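Local coordinates for protein NanS-p (PDB 6YP6) that is probably a conserved carbohydrate esterase encoded by a Shiga toxin-carrying bacteriophage and probably binds carbohydrate, at residues S53-A59 and K193-I199; S7-S11 and L208-I212. All blocks are in the same frame, centred on the assembly; numbering follows the deposited sequence.

Contact 1: S53-A59 and K193-I199; sequences SWVLEYA and KLHVTDI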
loop_
_atom_site.group_PDB
_atom_site.type_symbol
_atom_site.label_atom_id
_atom_site.label_comp_id
_atom_site.label_asym_id
_atom_site.label_seq_id
_atom_site.Cartn_x
_atom_site.Cartn_y
_atom_site.Cartn_z
ATOM N N SER A 53 10.068 -10.391 -7.971
ATOM C CA SER A 53 8.900 -9.618 -7.578
ATOM C C SER A 53 8.956 -8.233 -8.202
ATOM O O SER A 53 10.033 -7.661 -8.386
ATOM C CB SER A 53 8.950 -9.540 -6.049
ATOM O OG SER A 53 8.020 -8.645 -5.517
ATOM N N TRP A 54 7.795 -7.690 -8.546
ATOM C CA TRP A 54 7.781 -6.328 -9.046
ATOM C C TRP A 54 7.744 -5.345 -7.886
ATOM O O TRP A 54 7.226 -5.633 -6.805
ATOM C CB TRP A 54 6.629 -6.047 -10.012
ATOM C CG TRP A 54 5.255 -6.339 -9.534
ATOM C CD1 TRP A 54 4.533 -7.439 -9.836
ATOM C CD2 TRP A 54 4.413 -5.515 -8.703
ATOM N NE1 TRP A 54 3.306 -7.380 -9.245
ATOM C CE2 TRP A 54 3.200 -6.204 -8.545
ATOM C CE3 TRP A 54 4.572 -4.267 -8.083
ATOM C CZ2 TRP A 54 2.159 -5.706 -7.778
ATOM C CZ3 TRP A 54 3.527 -3.765 -7.321
ATOM C CH2 TRP A 54 2.334 -4.488 -7.174
ATOM N N VAL A 55 8.333 -4.179 -8.123
ATOM C CA VAL A 55 8.397 -3.111 -7.136
ATOM C C VAL A 55 8.201 -1.780 -7.843
ATOM O O VAL A 55 8.873 -1.492 -8.837
ATOM C CB VAL A 55 9.743 -3.077 -6.378
ATOM C CG1 VAL A 55 9.698 -1.996 -5.288
ATOM C CG2 VAL A 55 10.078 -4.412 -5.770
ATOM N N LEU A 56 7.304 -0.965 -7.311
ATOM C CA LEU A 56 7.140 0.424 -7.694
ATOM C C LEU A 56 7.590 1.276 -6.522
ATOM O O LEU A 56 7.256 0.971 -5.381
ATOM C CB LEU A 56 5.672 0.737 -7.975
ATOM C CG LEU A 56 4.953 -0.228 -8.910
ATOM C CD1 LEU A 56 3.495 0.197 -9.016
ATOM C CD2 LEU A 56 5.592 -0.291 -10.275
ATOM N N GLU A 57 8.339 2.341 -6.789
ATOM C CA GLU A 57 8.854 3.194 -5.728
ATOM C C GLU A 57 8.652 4.661 -6.064
ATOM O O GLU A 57 8.824 5.079 -7.214
ATOM C CB GLU A 57 10.366 2.972 -5.473
ATOM C CG GLU A 57 10.718 1.550 -5.118
ATOM C CD GLU A 57 12.206 1.292 -5.078
ATOM O OE1 GLU A 57 12.978 2.236 -4.836
ATOM O OE2 GLU A 57 12.609 0.128 -5.271
ATOM N N TYR A 58 8.367 5.453 -5.030
ATOM C CA TYR A 58 8.327 6.898 -5.153
ATOM C C TYR A 58 9.078 7.501 -3.973
ATOM O O TYR A 58 8.964 7.027 -2.835
ATOM C CB TYR A 58 6.874 7.411 -5.180
ATOM C CG TYR A 58 6.766 8.838 -5.659
ATOM C CD1 TYR A 58 6.987 9.899 -4.790
ATOM C CD2 TYR A 58 6.493 9.130 -6.985
ATOM C CE1 TYR A 58 6.903 11.233 -5.228
ATOM C CE2 TYR A 58 6.418 10.447 -7.437
ATOM C CZ TYR A 58 6.620 11.493 -6.549
ATOM O OH TYR A 58 6.549 12.793 -6.996
ATOM N N ALA A 59 9.826 8.566 -4.250
ATOM C CA ALA A 59 10.557 9.335 -3.237
ATOM C C ALA A 59 9.573 10.164 -2.419
ATOM O O ALA A 59 9.150 11.247 -2.830
ATOM C CB ALA A 59 11.584 10.218 -3.933
ATOM N N LYS A 193 11.148 6.220 1.000
ATOM C CA LYS A 193 10.437 5.897 -0.225
ATOM C C LYS A 193 9.213 5.068 0.121
ATOM O O LYS A 193 9.231 4.269 1.056
ATOM C CB LYS A 193 11.318 5.108 -1.205
ATOM C CG LYS A 193 12.620 5.796 -1.546
ATOM C CD LYS A 193 13.338 5.102 -2.682
ATOM C CE LYS A 193 12.810 5.590 -4.001
ATOM N NZ LYS A 193 13.414 4.896 -5.169
ATOM N N LEU A 194 8.140 5.278 -0.641
ATOM C CA LEU A 194 7.015 4.363 -0.647
ATOM C C LEU A 194 7.315 3.265 -1.656
ATOM O O LEU A 194 7.623 3.543 -2.815
ATOM C CB LEU A 194 5.731 5.092 -1.031
ATOM C CG LEU A 194 4.490 4.205 -1.128
ATOM C CD1 LEU A 194 4.120 3.604 0.224
ATOM C CD2 LEU A 194 3.320 5.000 -1.694
ATOM N N HIS A 195 7.252 2.019 -1.190
ATOM C CA HIS A 195 7.504 0.832 -1.993
ATOM C C HIS A 195 6.218 0.031 -2.085
ATOM O O HIS A 195 5.608 -0.295 -1.065
ATOM C CB HIS A 195 8.532 -0.061 -1.338
ATOM C CG HIS A 195 9.800 0.612 -1.017
ATOM N ND1 HIS A 195 10.942 0.461 -1.769
ATOM C CD2 HIS A 195 10.110 1.441 0.001
ATOM C CE1 HIS A 195 11.908 1.178 -1.223
ATOM N NE2 HIS A 195 11.426 1.783 -0.147
ATOM N N VAL A 196 5.807 -0.266 -3.306
ATOM C CA VAL A 196 4.638 -1.095 -3.563
ATOM C C VAL A 196 5.145 -2.325 -4.304
ATOM O O VAL A 196 5.860 -2.197 -5.299
ATOM C CB VAL A 196 3.594 -0.338 -4.399
ATOM C CG1 VAL A 196 2.315 -1.139 -4.479
ATOM C CG2 VAL A 196 3.334 1.036 -3.804
ATOM N N THR A 197 4.819 -3.514 -3.806
ATOM C CA THR A 197 5.441 -4.721 -4.343
ATOM C C THR A 197 4.526 -5.917 -4.185
ATOM O O THR A 197 3.726 -5.958 -3.260
ATOM C CB THR A 197 6.783 -4.979 -3.619
ATOM O OG1 THR A 197 7.384 -6.178 -4.110
ATOM C CG2 THR A 197 6.606 -5.117 -2.110
ATOM N N ASP A 198 4.684 -6.915 -5.052
ATOM C CA ASP A 198 3.993 -8.187 -4.833
ATOM C C ASP A 198 4.795 -9.171 -3.975
ATOM O O ASP A 198 4.373 -10.320 -3.847
ATOM C CB ASP A 198 3.499 -8.835 -6.134
ATOM C CG ASP A 198 4.602 -9.449 -6.968
ATOM O OD1 ASP A 198 5.742 -8.962 -6.898
ATOM O OD2 ASP A 198 4.307 -10.439 -7.699
ATOM N N ILE A 199 5.888 -8.714 -3.348
ATOM C CA ILE A 199 6.504 -9.358 -2.189
ATOM C C ILE A 199 7.414 -10.525 -2.555
ATOM O O ILE A 199 8.587 -10.567 -2.161
ATOM C CB ILE A 199 5.446 -9.811 -1.153
ATOM C CG1 ILE A 199 4.525 -8.657 -0.727
ATOM C CG2 ILE A 199 6.132 -10.428 0.064
ATOM C CD1 ILE A 199 3.296 -9.121 0.052
HETATM O O HOH W 1 12.150 -1.635 -3.047
#
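Leu56 and Val196 pair at the middle of two antiparallel strands, 55-59 and 193-197, which run at 164° to each other. Leu56 N to Val196 O and Val196 N to Leu56 O both measure 2.8 Å. Tyr58 and Leu194 make the next hydrogen-bonded pair. Val55-Thr197 and Glu57-His195 are non-hydrogen-bonded pairs, with side chains on the opposite face.

The charged pair lies on that second face. Lys193 bends at its CG-CD bond (chi3 85°), and NZ turns back to make a 2.7 Å salt bridge with Glu57 OE1. Water 1 donates to Glu57 OE2 at 2.9 Å and also bonds His195 ND1. Ala190 O holds the imidazole at NE2.

Polar side chains lock the loop end. Asp198 OD1 accepts from Ser53 OG at 2.7 Å and from Trp54 N at 2.9 Å, from opposite faces of the carboxylate plane. OD2 makes a salt bridge with Lys47 and a hydrogen bond with Thr204. Thr197 OG1 donates to Trp54 O at 2.8 Å and accepts from Ile199 N, an ST turn.

Packing centres on the Trp54 indole. Asp198 N lies over the ring centre. The Asp198 carboxylate is 13° from parallel to the ring, with CG 3.3 Å from Trp54 NE1. At the far rim, CZ3 touches Val196 CG1.

Strand 23-25 flanks 55-59 and strand 88-95 flanks 193-197, in one sheet of a beta sandwich. Leu56, Tyr58, Leu194 and Val196 face its other sheet: Leu56 reaches Leu45 of strand 41-46, and Tyr58 and Leu194 pack on Leu6 of strand 3-9.

Contact 2: S7-S11 and L208-I212; sequences SYLAS and LIDSI
Rotation about CA-CB puts Tyr8 CG anti to the backbone N, beside the carbonyl carbon (chi1 171°), which sends the ring along the strand toward Ala10 and into contact with Ile209. Tyr8 CD2 meets Ile209 CG2 at 4.3 Å. The other isoleucine, Ile212, sits directly across from Tyr8, with the two CB atoms 4.5 Å apart.

The backbones pair antiparallel. Tyr8 N bonds Ile212 O at 2.8 Å, and Ile212 N bonds Tyr8 O at 3.0 Å. Leu9 and Ser211 follow as a non-hydrogen-bonded pair, where Ser211 CB lies 3.4 Å from Tyr8 O. Beyond it, Ala10 N reaches Asp210 O at 3.0 Å in a nearly straight bond, and Ala10 CB packs against the backbone oxygens of Ile209 and Asp210.

Asp210 and Ser211 both face Arg76 of strand 71-79, which makes a classic beta bulge. The chain turns a corner at Asp210 (phi -86°, psi -49°). There the partner on one side changes, from Val43 of strand 41-46 at Ile209 to Tyr8 of strand 3-9 at Ile212. On the other side strand 71-79 pairs both before the corner, Leu208 with Lys78, and at it.

The Asp210 carboxylate bonds Thr38 and makes a salt bridge with Arg76, so the bulge is tied through side chain as well as backbone. Tyr8 OH bonds Gly15 O. Water 2 bonds Ser11 OG at 2.8 Å and makes a weak, long bond to Asp210 O.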
loop_
_atom_site.group_PDB
_atom_site.type_symbol
_atom_site.label_atom_id
_atom_site.label_comp_id
_atom_site.label_asym_id
_atom_site.label_seq_id
_atom_site.Cartn_x
_atom_site.Cartn_y
_atom_site.Cartn_z
ATOM N N SER A 7 1.569 10.837 -6.115
ATOM C CA SER A 7 0.449 10.159 -6.740
ATOM C C SER A 7 0.877 9.410 -7.989
ATOM O O SER A 7 1.833 9.780 -8.671
ATOM C CB SER A 7 -0.691 11.130 -7.058
ATOM O OG SER A 7 -0.291 12.035 -8.048
ATOM N N TYR A 8 0.141 8.335 -8.256
ATOM C CA TYR A 8 0.089 7.659 -9.539
ATOM C C TYR A 8 -1.383 7.581 -9.940
ATOM O O TYR A 8 -2.211 7.131 -9.142
ATOM C CB TYR A 8 0.642 6.227 -9.501
ATOM C CG TYR A 8 0.356 5.533 -10.815
ATOM C CD1 TYR A 8 1.087 5.841 -11.953
ATOM C CD2 TYR A 8 -0.685 4.626 -10.943
ATOM C CE1 TYR A 8 0.811 5.265 -13.166
ATOM C CE2 TYR A 8 -0.970 4.040 -12.153
ATOM C CZ TYR A 8 -0.224 4.358 -13.264
ATOM O OH TYR A 8 -0.546 3.750 -14.458
ATOM N N LEU A 9 -1.696 7.970 -11.180
ATOM C CA LEU A 9 -3.033 7.826 -11.750
ATOM C C LEU A 9 -2.896 7.140 -13.104
ATOM O O LEU A 9 -2.160 7.616 -13.975
ATOM C CB LEU A 9 -3.719 9.185 -11.932
ATOM C CG LEU A 9 -4.368 9.812 -10.702
ATOM C CD1 LEU A 9 -3.325 10.325 -9.730
ATOM C CD2 LEU A 9 -5.344 10.918 -11.112
ATOM N N ALA A 10 -3.633 6.052 -13.315
ATOM C CA ALA A 10 -3.565 5.382 -14.609
ATOM C C ALA A 10 -4.140 6.231 -15.733
ATOM O O ALA A 10 -3.833 5.970 -16.901
ATOM C CB ALA A 10 -4.263 4.024 -14.546
ATOM N N SER A 11 -4.952 7.235 -15.408
ATOM C CA SER A 11 -5.579 8.112 -16.385
ATOM C C SER A 11 -4.743 9.345 -16.703
ATOM O O SER A 11 -5.136 10.128 -17.572
ATOM C CB SER A 11 -6.944 8.574 -15.861
ATOM O OG SER A 11 -6.791 9.256 -14.624
ATOM N N LEU A 208 -4.808 -4.858 -10.937
ATOM C CA LEU A 208 -5.018 -3.624 -11.674
ATOM C C LEU A 208 -5.029 -2.478 -10.674
ATOM O O LEU A 208 -5.748 -2.524 -9.670
ATOM C CB LEU A 208 -6.341 -3.647 -12.438
ATOM C CG LEU A 208 -6.300 -4.272 -13.831
ATOM C CD1 LEU A 208 -5.890 -5.709 -13.783
ATOM C CD2 LEU A 208 -7.658 -4.111 -14.490
ATOM N N ILE A 209 -4.239 -1.453 -10.947
ATOM C CA ILE A 209 -4.167 -0.266 -10.105
ATOM C C ILE A 209 -4.795 0.901 -10.852
ATOM O O ILE A 209 -4.407 1.207 -11.984
ATOM C CB ILE A 209 -2.710 0.060 -9.725
ATOM C CG1 ILE A 209 -2.038 -1.107 -9.025
ATOM C CG2 ILE A 209 -2.656 1.354 -8.911
ATOM C CD1 ILE A 209 -2.610 -1.428 -7.727
ATOM N N ASP A 210 -5.754 1.556 -10.213
ATOM C CA ASP A 210 -6.350 2.790 -10.715
ATOM C C ASP A 210 -5.525 3.994 -10.270
ATOM O O ASP A 210 -5.189 4.863 -11.081
ATOM C CB ASP A 210 -7.779 2.887 -10.163
ATOM C CG ASP A 210 -8.641 3.877 -10.903
ATOM O OD1 ASP A 210 -8.527 3.961 -12.142
ATOM O OD2 ASP A 210 -9.511 4.511 -10.260
ATOM N N SER A 211 -5.201 4.041 -8.980
ATOM C CA SER A 211 -4.445 5.140 -8.414
ATOM C C SER A 211 -3.783 4.691 -7.119
ATOM O O SER A 211 -4.235 3.753 -6.451
ATOM C CB SER A 211 -5.363 6.330 -8.132
ATOM O OG SER A 211 -6.351 5.981 -7.179
ATOM N N ILE A 212 -2.699 5.395 -6.781
ATOM C CA ILE A 212 -2.022 5.330 -5.488
ATOM C C ILE A 212 -1.711 6.771 -5.122
ATOM O O ILE A 212 -1.238 7.525 -5.975
ATOM C CB ILE A 212 -0.687 4.562 -5.571
ATOM C CG1 ILE A 212 -0.887 3.135 -6.066
ATOM C CG2 ILE A 212 0.032 4.566 -4.217
ATOM C CD1 ILE A 212 0.390 2.465 -6.507
HETATM O O HOH W 2 -6.639 7.594 -12.318
#

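From the N terminus, the chain first lays down residues 7-11, the early half of contact 2. Residues 53-59 follow as the early half of contact 1. Strand 193-197 returns to them and closes a loop with 133 residues between the two segments. Strand 207-216 comes next and closes contact 2, so contact 1 is nested inside the loop of contact 2. Contact 1 lies in the seven-stranded sheet and contact 2 in the eight-stranded one, and the two pack face to face. They touch directly: Ile212 CG2 meets Leu194 CD2, and Ile212 CD1 meets Val196 CG2, each at 4.2 Å. Contact 2 pairs the first and last strands, 3-9 and 207-216, so both chain ends share one sheet.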